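Local coordinates for uncharacterized protein (Parabacteroides distasonis, PDB 3LM3), which is of unknown function but is probably a glycoside hydrolase or deacetylase, at residues A[25-30]-A[72-77]; A[32-37]-A[111-116]; A[103-108]-A[319-324]. All blocks are in the same frame, centred on the assembly; numbering follows the deposited sequence. Where two conformers were deposited one is given.

Interaction 1: A[25-30]-A[72-77]; sequences LCIMIR and LTWGFT
Five backbone hydrogen bonds join 25-30 to 72-77: T73 N to L25 O, I27 N to T73 O, G75 N to I27 O, I29 N to G75 O and, just past the end of strand 73-76, T77 N to I29 O. This every-second-residue pattern, with 28° between the strand directions, defines a parallel pair, and helix 53-64 in the connection makes it a beta-alpha-beta crossover, probably part of a barrel-like fold as in related glycosidases and deacetylases. Four of the bonds are nearly straight, while that from I27 N bends to 144° at the hydrogen; T73 O also takes a CA-H...O contact from C26 CA at 3.0 Å. Past the strand, T77 OG1 caps the following helix at A80 N and bonds E35, and R30 turns off to a salt bridge with E47.

I27, I29, W74 and F76 share one sheet face, under helices 53-64 and 86-102. There I29 CB lies over the face of F76, 4.1 Å from the ring centroid, the two side chains running alongside each other. I27 branches to two partners: CG2 meets W74 CZ3 at 3.7 Å, and CD1 reaches L72 CD2 at 3.6 Å. L72 CD2 also touches L25 CD2.

On the other face are C26, M28 and T73, with G75 between. G75 has no side chain, and C26 SG lies over its backbone, 3.9 Å from G75 N. M28, a selenomethionine, is extended, with CG anti to the backbone N (chi1 180°), which carries its methyl CE to T77 CG2 at 3.8 Å.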
loop_
_atom_site.group_PDB
_atom_site.type_symbol
_atom_site.label_atom_id
_atom_site.label_comp_id
_atom_site.label_asym_id
_atom_site.label_seq_id
_atom_site.Cartn_x
_atom_site.Cartn_y
_atom_site.Cartn_z
ATOM N N LEU A 25 -8.364 -1.410 5.395
ATOM C CA LEU A 25 -8.989 -0.575 4.387
ATOM C C LEU A 25 -8.935 0.878 4.796
ATOM O O LEU A 25 -9.139 1.224 5.965
ATOM C CB LEU A 25 -10.468 -0.938 4.230
ATOM C CG LEU A 25 -11.325 -0.014 3.360
ATOM C CD1 LEU A 25 -10.874 -0.043 1.903
ATOM C CD2 LEU A 25 -12.824 -0.392 3.479
ATOM N N CYS A 26 -8.667 1.730 3.832
ATOM C CA CYS A 26 -8.854 3.171 3.956
ATOM C C CYS A 26 -9.851 3.652 2.906
ATOM O O CYS A 26 -9.794 3.227 1.740
ATOM C CB CYS A 26 -7.544 3.906 3.764
ATOM S SG CYS A 26 -7.684 5.711 3.556
ATOM N N ILE A 27 -10.782 4.491 3.340
ATOM C CA ILE A 27 -11.672 5.231 2.435
ATOM C C ILE A 27 -11.194 6.682 2.391
ATOM O O ILE A 27 -11.055 7.324 3.466
ATOM C CB ILE A 27 -13.170 5.142 2.856
ATOM C CG1 ILE A 27 -13.644 3.695 2.800
ATOM C CG2 ILE A 27 -14.035 6.038 1.938
ATOM C CD1 ILE A 27 -15.027 3.495 3.304
HETATM N N MSE A 28 -10.912 7.190 1.193
HETATM C CA MSE A 28 -10.361 8.523 0.982
HETATM C C MSE A 28 -11.466 9.530 0.674
HETATM O O MSE A 28 -12.359 9.255 -0.154
HETATM C CB MSE A 28 -9.368 8.535 -0.162
HETATM C CG MSE A 28 -8.739 9.859 -0.466
HETATM SE SE MSE A 28 -7.571 9.704 -2.002
HETATM C CE MSE A 28 -6.617 11.374 -1.760
ATOM N N ILE A 29 -11.403 10.670 1.348
ATOM C CA ILE A 29 -12.306 11.802 1.143
ATOM C C ILE A 29 -11.472 12.985 0.623
ATOM O O ILE A 29 -10.443 13.333 1.183
ATOM C CB ILE A 29 -12.991 12.226 2.443
ATOM C CG1 ILE A 29 -13.674 11.049 3.153
ATOM C CG2 ILE A 29 -13.985 13.379 2.172
ATOM C CD1 ILE A 29 -14.714 10.356 2.387
ATOM N N ARG A 30 -11.922 13.634 -0.455
ATOM C CA ARG A 30 -11.144 14.687 -1.132
ATOM C C ARG A 30 -12.081 15.673 -1.808
ATOM O O ARG A 30 -13.277 15.428 -1.853
ATOM C CB ARG A 30 -10.171 14.054 -2.143
ATOM C CG ARG A 30 -10.832 13.354 -3.305
ATOM C CD ARG A 30 -9.953 12.295 -3.921
ATOM N NE ARG A 30 -10.451 11.913 -5.226
ATOM C CZ ARG A 30 -9.933 10.937 -5.961
ATOM N NH1 ARG A 30 -8.944 10.187 -5.491
ATOM N NH2 ARG A 30 -10.426 10.735 -7.193
ATOM N N LEU A 72 -12.054 0.692 9.843
ATOM C CA LEU A 72 -11.257 1.163 8.721
ATOM C C LEU A 72 -10.686 2.541 9.021
ATOM O O LEU A 72 -11.007 3.176 10.025
ATOM C CB LEU A 72 -12.107 1.158 7.461
ATOM C CG LEU A 72 -13.375 2.011 7.410
ATOM C CD1 LEU A 72 -13.094 3.516 7.315
ATOM C CD2 LEU A 72 -14.295 1.527 6.248
ATOM N N THR A 73 -9.811 3.009 8.140
ATOM C CA THR A 73 -9.222 4.323 8.214
ATOM C C THR A 73 -9.893 5.258 7.242
ATOM O O THR A 73 -9.891 4.992 6.037
ATOM C CB THR A 73 -7.730 4.234 7.893
ATOM O OG1 THR A 73 -7.093 3.361 8.841
ATOM C CG2 THR A 73 -7.040 5.590 7.908
ATOM N N TRP A 74 -10.421 6.364 7.748
ATOM C CA TRP A 74 -10.896 7.467 6.910
ATOM C C TRP A 74 -9.738 8.403 6.693
ATOM O O TRP A 74 -9.138 8.894 7.653
ATOM C CB TRP A 74 -12.008 8.203 7.636
ATOM C CG TRP A 74 -13.240 7.387 7.894
ATOM C CD1 TRP A 74 -13.583 6.768 9.076
ATOM C CD2 TRP A 74 -14.323 7.123 6.980
ATOM N NE1 TRP A 74 -14.799 6.148 8.937
ATOM C CE2 TRP A 74 -15.271 6.352 7.659
ATOM C CE3 TRP A 74 -14.565 7.459 5.627
ATOM C CZ2 TRP A 74 -16.458 5.921 7.063
ATOM C CZ3 TRP A 74 -15.748 7.041 5.039
ATOM C CH2 TRP A 74 -16.685 6.277 5.746
ATOM N N GLY A 75 -9.406 8.673 5.449
ATOM C CA GLY A 75 -8.316 9.558 5.135
ATOM C C GLY A 75 -8.806 10.767 4.366
ATOM O O GLY A 75 -9.454 10.621 3.323
ATOM N N PHE A 76 -8.497 11.971 4.862
ATOM C CA PHE A 76 -8.960 13.227 4.263
ATOM C C PHE A 76 -7.804 14.035 3.697
ATOM O O PHE A 76 -6.779 14.206 4.355
ATOM C CB PHE A 76 -9.584 14.124 5.334
ATOM C CG PHE A 76 -10.938 13.677 5.851
ATOM C CD1 PHE A 76 -11.077 12.616 6.722
ATOM C CD2 PHE A 76 -12.065 14.365 5.474
ATOM C CE1 PHE A 76 -12.347 12.251 7.192
ATOM C CE2 PHE A 76 -13.332 13.993 5.930
ATOM C CZ PHE A 76 -13.458 12.944 6.767
ATOM N N THR A 77 -7.995 14.631 2.524
ATOM C CA THR A 77 -7.071 15.656 2.067
ATOM C C THR A 77 -7.242 16.947 2.897
ATOM O O THR A 77 -8.224 17.111 3.614
ATOM C CB THR A 77 -7.324 16.023 0.631
ATOM O OG1 THR A 77 -8.627 16.624 0.520
ATOM C CG2 THR A 77 -7.186 14.816 -0.262
#

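Interaction 2: A[32-37]-A[111-116]; sequences TPWEVS and GYFPAM
The indole of W34 receives the edge of the F113 ring on one face. F113 CE2 stands 3.7 Å above the indole plane, offset toward the rim, and planes at 85° with centroids 5.1 Å apart establish a T-shaped (edge-to-face) pair. F113 in turn carries Y112 CB over the centre of one of its own faces, which probably limits the ring's rotation. Y112 meets W34 obliquely, its CD2 lying 3.7 Å from W34 CD1. At the edge of the Y112 ring, near its plane, CE2 comes to 3.4 Å from P33 O. The cluster extends outside the two segments through H43, edge-to-face with W34, and F109, edge-to-face with Y112, whose hydroxyl is hydrogen-bonded to E287.

Beyond the rings, V36 fills the angle between G111 and P114. Its CG1, anti to the carbonyl carbon (chi1 -64°), lies 3.5 Å from both G111 O and F113 C, and V36 CB packs on the P114 ring. Close backbone approach is possible here because G111 is a glycine: a beta carbon would fall 2.4 Å from E35 C, a clash, and the residue also has positive phi (69°). In its place G111 CA makes a CA-H...O contact with E35 O.

The loop 32-37 is braced from within by T32 OG1, which donates to E35 OE1 at 2.8 Å from above the carboxylate plane, and the same oxygen bonds N79 ND2. Both segments follow the C-terminal ends of parallel strands, 21-29 and 105-108. Aromatic loop-to-loop packing at that end is consistent with a barrel of the glycosidase/deacetylase type, where such loops usually surround the active site.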
loop_
_atom_site.group_PDB
_atom_site.type_symbol
_atom_site.label_atom_id
_atom_site.label_comp_id
_atom_site.label_asym_id
_atom_site.label_seq_id
_atom_site.Cartn_x
_atom_site.Cartn_y
_atom_site.Cartn_z
ATOM N N THR A 32 -10.679 17.215 -4.864
ATOM C CA THR A 32 -10.142 16.996 -6.219
ATOM C C THR A 32 -9.209 15.777 -6.121
ATOM O O THR A 32 -8.832 15.378 -4.996
ATOM C CB THR A 32 -9.354 18.212 -6.756
ATOM O OG1 THR A 32 -8.139 18.369 -6.001
ATOM C CG2 THR A 32 -10.140 19.503 -6.695
ATOM N N PRO A 33 -8.837 15.136 -7.250
ATOM C CA PRO A 33 -8.206 13.838 -7.113
ATOM C C PRO A 33 -6.818 13.784 -6.511
ATOM O O PRO A 33 -6.523 12.851 -5.766
ATOM C CB PRO A 33 -8.173 13.289 -8.548
ATOM C CG PRO A 33 -9.307 13.944 -9.209
ATOM C CD PRO A 33 -9.360 15.332 -8.618
ATOM N N TRP A 34 -5.972 14.762 -6.827
ATOM C CA TRP A 34 -4.540 14.694 -6.490
ATOM C C TRP A 34 -4.104 15.991 -5.816
ATOM O O TRP A 34 -3.167 16.689 -6.264
ATOM C CB TRP A 34 -3.697 14.465 -7.757
ATOM C CG TRP A 34 -3.953 13.176 -8.514
ATOM C CD1 TRP A 34 -4.540 12.051 -8.054
ATOM C CD2 TRP A 34 -3.593 12.911 -9.884
ATOM N NE1 TRP A 34 -4.574 11.080 -9.057
ATOM C CE2 TRP A 34 -3.993 11.591 -10.179
ATOM C CE3 TRP A 34 -2.955 13.661 -10.877
ATOM C CZ2 TRP A 34 -3.796 11.005 -11.434
ATOM C CZ3 TRP A 34 -2.761 13.071 -12.137
ATOM C CH2 TRP A 34 -3.174 11.759 -12.390
ATOM N N GLU A 35 -4.799 16.355 -4.752
ATOM C CA GLU A 35 -4.518 17.607 -4.048
ATOM C C GLU A 35 -3.562 17.314 -2.889
ATOM O O GLU A 35 -3.951 16.963 -1.774
ATOM C CB GLU A 35 -5.776 18.378 -3.658
ATOM C CG GLU A 35 -6.813 17.553 -2.859
ATOM C CD GLU A 35 -8.142 18.235 -2.693
ATOM O OE1 GLU A 35 -8.401 19.301 -3.336
ATOM O OE2 GLU A 35 -8.939 17.728 -1.881
ATOM N N VAL A 36 -2.279 17.478 -3.180
ATOM C CA VAL A 36 -1.225 17.225 -2.192
ATOM C C VAL A 36 -1.089 18.358 -1.196
ATOM O O VAL A 36 -0.518 18.171 -0.116
ATOM C CB VAL A 36 0.129 17.006 -2.897
ATOM C CG1 VAL A 36 0.110 15.729 -3.779
ATOM C CG2 VAL A 36 0.581 18.201 -3.716
ATOM N N SER A 37 -1.636 19.530 -1.516
ATOM C CA SER A 37 -1.704 20.636 -0.572
ATOM C C SER A 37 -2.956 21.450 -0.854
ATOM O O SER A 37 -3.783 21.048 -1.672
ATOM C CB SER A 37 -0.421 21.475 -0.627
ATOM O OG SER A 37 -0.401 22.423 0.419
ATOM N N GLY A 111 -3.254 13.451 -0.867
ATOM C CA GLY A 111 -3.325 13.470 -2.342
ATOM C C GLY A 111 -2.336 12.610 -3.092
ATOM O O GLY A 111 -1.987 12.919 -4.233
ATOM N N TYR A 112 -1.905 11.546 -2.445
ATOM C CA TYR A 112 -1.051 10.465 -2.967
ATOM C C TYR A 112 0.417 10.798 -3.166
ATOM O O TYR A 112 1.271 9.947 -2.902
ATOM C CB TYR A 112 -1.581 9.910 -4.298
ATOM C CG TYR A 112 -3.003 9.426 -4.367
ATOM C CD1 TYR A 112 -3.367 8.171 -3.940
ATOM C CD2 TYR A 112 -3.992 10.240 -4.896
ATOM C CE1 TYR A 112 -4.713 7.726 -4.080
ATOM C CE2 TYR A 112 -5.300 9.810 -5.045
ATOM C CZ TYR A 112 -5.633 8.559 -4.656
ATOM O OH TYR A 112 -6.936 8.138 -4.865
ATOM N N PHE A 113 0.696 12.003 -3.664
ATOM C CA PHE A 113 2.010 12.361 -4.199
ATOM C C PHE A 113 2.746 13.497 -3.475
ATOM O O PHE A 113 3.517 14.225 -4.097
ATOM C CB PHE A 113 1.856 12.730 -5.685
ATOM C CG PHE A 113 1.126 11.707 -6.503
ATOM C CD1 PHE A 113 1.621 10.419 -6.647
ATOM C CD2 PHE A 113 -0.092 12.033 -7.094
ATOM C CE1 PHE A 113 0.907 9.469 -7.383
ATOM C CE2 PHE A 113 -0.788 11.103 -7.843
ATOM C CZ PHE A 113 -0.293 9.828 -7.974
ATOM N N PRO A 114 2.571 13.666 -2.145
ATOM C CA PRO A 114 3.090 14.921 -1.585
ATOM C C PRO A 114 4.604 15.115 -1.698
ATOM O O PRO A 114 5.055 16.242 -2.021
ATOM C CB PRO A 114 2.629 14.865 -0.123
ATOM C CG PRO A 114 2.420 13.476 0.167
ATOM C CD PRO A 114 1.920 12.847 -1.110
ATOM N N ALA A 115 5.377 14.071 -1.468
ATOM C CA ALA A 115 6.852 14.249 -1.449
ATOM C C ALA A 115 7.393 14.541 -2.838
ATOM O O ALA A 115 8.498 15.008 -2.977
ATOM C CB ALA A 115 7.532 13.077 -0.893
HETATM N N MSE A 116 6.628 14.248 -3.875
HETATM C CA MSE A 116 7.048 14.548 -5.258
HETATM C C MSE A 116 7.027 16.005 -5.568
HETATM O O MSE A 116 7.779 16.479 -6.440
HETATM C CB MSE A 116 6.079 13.978 -6.279
HETATM C CG MSE A 116 6.093 12.541 -6.468
HETATM SE SE MSE A 116 4.985 12.206 -8.074
HETATM C CE MSE A 116 5.109 10.305 -7.902
#

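Interaction 3: A[103-108]-A[319-324]; sequences GDEVTY and FVTFGE
E105 OE1 accepts a hydrogen bond from G323 N at 3.0 Å, the one such bond between the segments. The N-H meets the oxygen on the syn side of the carboxylate, 21° out of its plane, and the bond is reasonably straight at 158°. The other oxygen leaves no room for a side chain at G323: E105 OE2 lies 3.5 Å from G323 CA, and a beta carbon on that glycine would clash with it. Lower down the side chain, E105 CB packs on T321 CB at 3.7 Å, and T321 CG2 sits 3.6 Å from E105 N.

The glutamate reaches the helix start because CG is anti to the backbone N (chi1 177°) and the chain continues extended. Its backbone bonds to L72 and W74 fix strand 105-108 beside strand 73-76, while T73 OG1 and Q145 N hold the two carboxylate oxygens, one each. Replacing the glutamate by an alanine is likely to leave G323 N, T73 OG1 and Q145 N without their shared acceptor and to weaken the tie between strand 105-108 and the helix start.

T321 and E324 form a capping box: T321 OG1 accepts from E324 N at 2.9 Å and E324 OE1 accepts from T321 N at 3.1 Å. This settles the first turn of helix 322-332, which presents G323 N to the strand, and E324 is itself tied to R71 by a salt bridge.

With donors on both oxygens and a helix N terminus directly ahead, the buried E105 carboxylate is likely to be stabilised in its charged form, and the positive end of the helix dipole would contribute to that.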
loop_
_atom_site.group_PDB
_atom_site.type_symbol
_atom_site.label_atom_id
_atom_site.label_comp_id
_atom_site.label_asym_id
_atom_site.label_seq_id
_atom_site.Cartn_x
_atom_site.Cartn_y
_atom_site.Cartn_z
ATOM N N GLY A 103 -14.755 2.579 16.176
ATOM C CA GLY A 103 -13.315 2.666 16.375
ATOM C C GLY A 103 -12.580 2.836 15.047
ATOM O O GLY A 103 -11.385 2.497 14.926
ATOM N N ASP A 104 -13.260 3.386 14.042
ATOM C CA ASP A 104 -12.563 3.748 12.803
ATOM C C ASP A 104 -11.483 4.777 13.155
ATOM O O ASP A 104 -11.629 5.536 14.103
ATOM C CB ASP A 104 -13.501 4.346 11.750
ATOM C CG ASP A 104 -14.461 3.335 11.135
ATOM O OD1 ASP A 104 -14.194 2.112 11.238
ATOM O OD2 ASP A 104 -15.449 3.832 10.539
ATOM N N GLU A 105 -10.433 4.807 12.346
ATOM C CA GLU A 105 -9.368 5.798 12.435
ATOM C C GLU A 105 -9.735 6.988 11.532
ATOM O O GLU A 105 -10.378 6.817 10.495
ATOM C CB GLU A 105 -8.047 5.146 11.985
ATOM C CG GLU A 105 -6.831 6.015 11.926
ATOM C CD GLU A 105 -5.567 5.230 11.715
ATOM O OE1 GLU A 105 -5.536 4.353 10.832
ATOM O OE2 GLU A 105 -4.572 5.480 12.436
ATOM N N VAL A 106 -9.273 8.180 11.901
ATOM C CA VAL A 106 -9.457 9.385 11.117
ATOM C C VAL A 106 -8.107 10.035 10.945
ATOM O O VAL A 106 -7.431 10.376 11.933
ATOM C CB VAL A 106 -10.398 10.363 11.833
ATOM C CG1 VAL A 106 -10.673 11.623 10.918
ATOM C CG2 VAL A 106 -11.729 9.655 12.222
ATOM N N THR A 107 -7.668 10.159 9.699
ATOM C CA THR A 107 -6.349 10.718 9.475
ATOM C C THR A 107 -6.224 11.462 8.163
ATOM O O THR A 107 -7.194 11.684 7.441
ATOM C CB THR A 107 -5.238 9.613 9.612
ATOM O OG1 THR A 107 -3.979 10.269 9.815
ATOM C CG2 THR A 107 -5.203 8.676 8.371
ATOM N N TYR A 108 -5.019 11.976 7.944
ATOM C CA TYR A 108 -4.644 12.811 6.800
ATOM C C TYR A 108 -4.211 11.943 5.629
ATOM O O TYR A 108 -3.431 10.990 5.787
ATOM C CB TYR A 108 -3.500 13.741 7.228
ATOM C CG TYR A 108 -3.105 14.826 6.253
ATOM C CD1 TYR A 108 -4.052 15.530 5.561
ATOM C CD2 TYR A 108 -1.765 15.160 6.045
ATOM C CE1 TYR A 108 -3.687 16.546 4.643
ATOM C CE2 TYR A 108 -1.408 16.185 5.160
ATOM C CZ TYR A 108 -2.390 16.854 4.449
ATOM O OH TYR A 108 -2.163 17.863 3.511
ATOM N N PHE A 319 -10.587 -7.134 10.204
ATOM C CA PHE A 319 -10.640 -5.900 9.455
ATOM C C PHE A 319 -10.369 -4.777 10.457
ATOM O O PHE A 319 -11.210 -4.463 11.294
ATOM C CB PHE A 319 -11.996 -5.703 8.765
ATOM C CG PHE A 319 -12.179 -6.574 7.524
ATOM C CD1 PHE A 319 -12.396 -7.946 7.603
ATOM C CD2 PHE A 319 -12.072 -6.009 6.273
ATOM C CE1 PHE A 319 -12.554 -8.706 6.416
ATOM C CE2 PHE A 319 -12.233 -6.762 5.116
ATOM C CZ PHE A 319 -12.454 -8.112 5.204
ATOM N N VAL A 320 -9.167 -4.217 10.352
ATOM C CA VAL A 320 -8.672 -3.233 11.327
ATOM C C VAL A 320 -8.135 -2.007 10.608
ATOM O O VAL A 320 -7.955 -1.999 9.391
ATOM C CB VAL A 320 -7.589 -3.852 12.253
ATOM C CG1 VAL A 320 -8.148 -5.113 12.946
ATOM C CG2 VAL A 320 -6.327 -4.188 11.496
ATOM N N THR A 321 -7.896 -0.951 11.377
ATOM C CA THR A 321 -7.379 0.276 10.801
ATOM C C THR A 321 -5.906 0.123 10.389
ATOM O O THR A 321 -5.197 -0.746 10.913
ATOM C CB THR A 321 -7.536 1.480 11.735
ATOM O OG1 THR A 321 -6.534 1.407 12.759
ATOM C CG2 THR A 321 -8.926 1.547 12.357
ATOM N N PHE A 322 -5.447 0.950 9.446
ATOM C CA PHE A 322 -4.016 0.972 9.097
ATOM C C PHE A 322 -3.170 1.172 10.329
ATOM O O PHE A 322 -2.184 0.479 10.532
ATOM C CB PHE A 322 -3.727 2.049 8.026
ATOM C CG PHE A 322 -3.857 1.560 6.592
ATOM C CD1 PHE A 322 -5.090 1.484 5.984
ATOM C CD2 PHE A 322 -2.736 1.176 5.868
ATOM C CE1 PHE A 322 -5.220 1.048 4.669
ATOM C CE2 PHE A 322 -2.854 0.737 4.547
ATOM C CZ PHE A 322 -4.099 0.665 3.952
ATOM N N GLY A 323 -3.526 2.165 11.152
ATOM C CA GLY A 323 -2.758 2.466 12.335
ATOM C C GLY A 323 -2.723 1.310 13.326
ATOM O O GLY A 323 -1.678 1.017 13.929
ATOM N N GLU A 324 -3.855 0.641 13.541
ATOM C CA GLU A 324 -3.911 -0.491 14.501
ATOM C C GLU A 324 -2.997 -1.604 14.025
ATOM O O GLU A 324 -2.259 -2.218 14.803
ATOM C CB GLU A 324 -5.313 -1.091 14.590
ATOM C CG GLU A 324 -6.275 -0.456 15.459
ATOM C CD GLU A 324 -7.500 -1.373 15.427
ATOM O OE1 GLU A 324 -8.286 -1.244 14.484
ATOM O OE2 GLU A 324 -7.581 -2.323 16.239
#

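How the interactions relate
From the N terminus, strand 21-29 and the loop after it supply the first halves of interactions 1 and 2. Interaction 1 closes first, when 72-77 returns beside 25-30. Interaction 2 opens at 32-37, before that closure, and ends at 111-116, so the two cross; T77 and E35 bridge them. Interaction 3 opens at 103-108, after interaction 1 has closed but before interaction 2 has, thus following the former in series and crossing the latter, and it closes a long loop at 319-324. Interactions 1 and 3 meet in one parallel sheet, joining early strands to a late strand-helix junction. Interaction 2 ties loops beyond the strand ends, its centre about 20 Å from that of interaction 3.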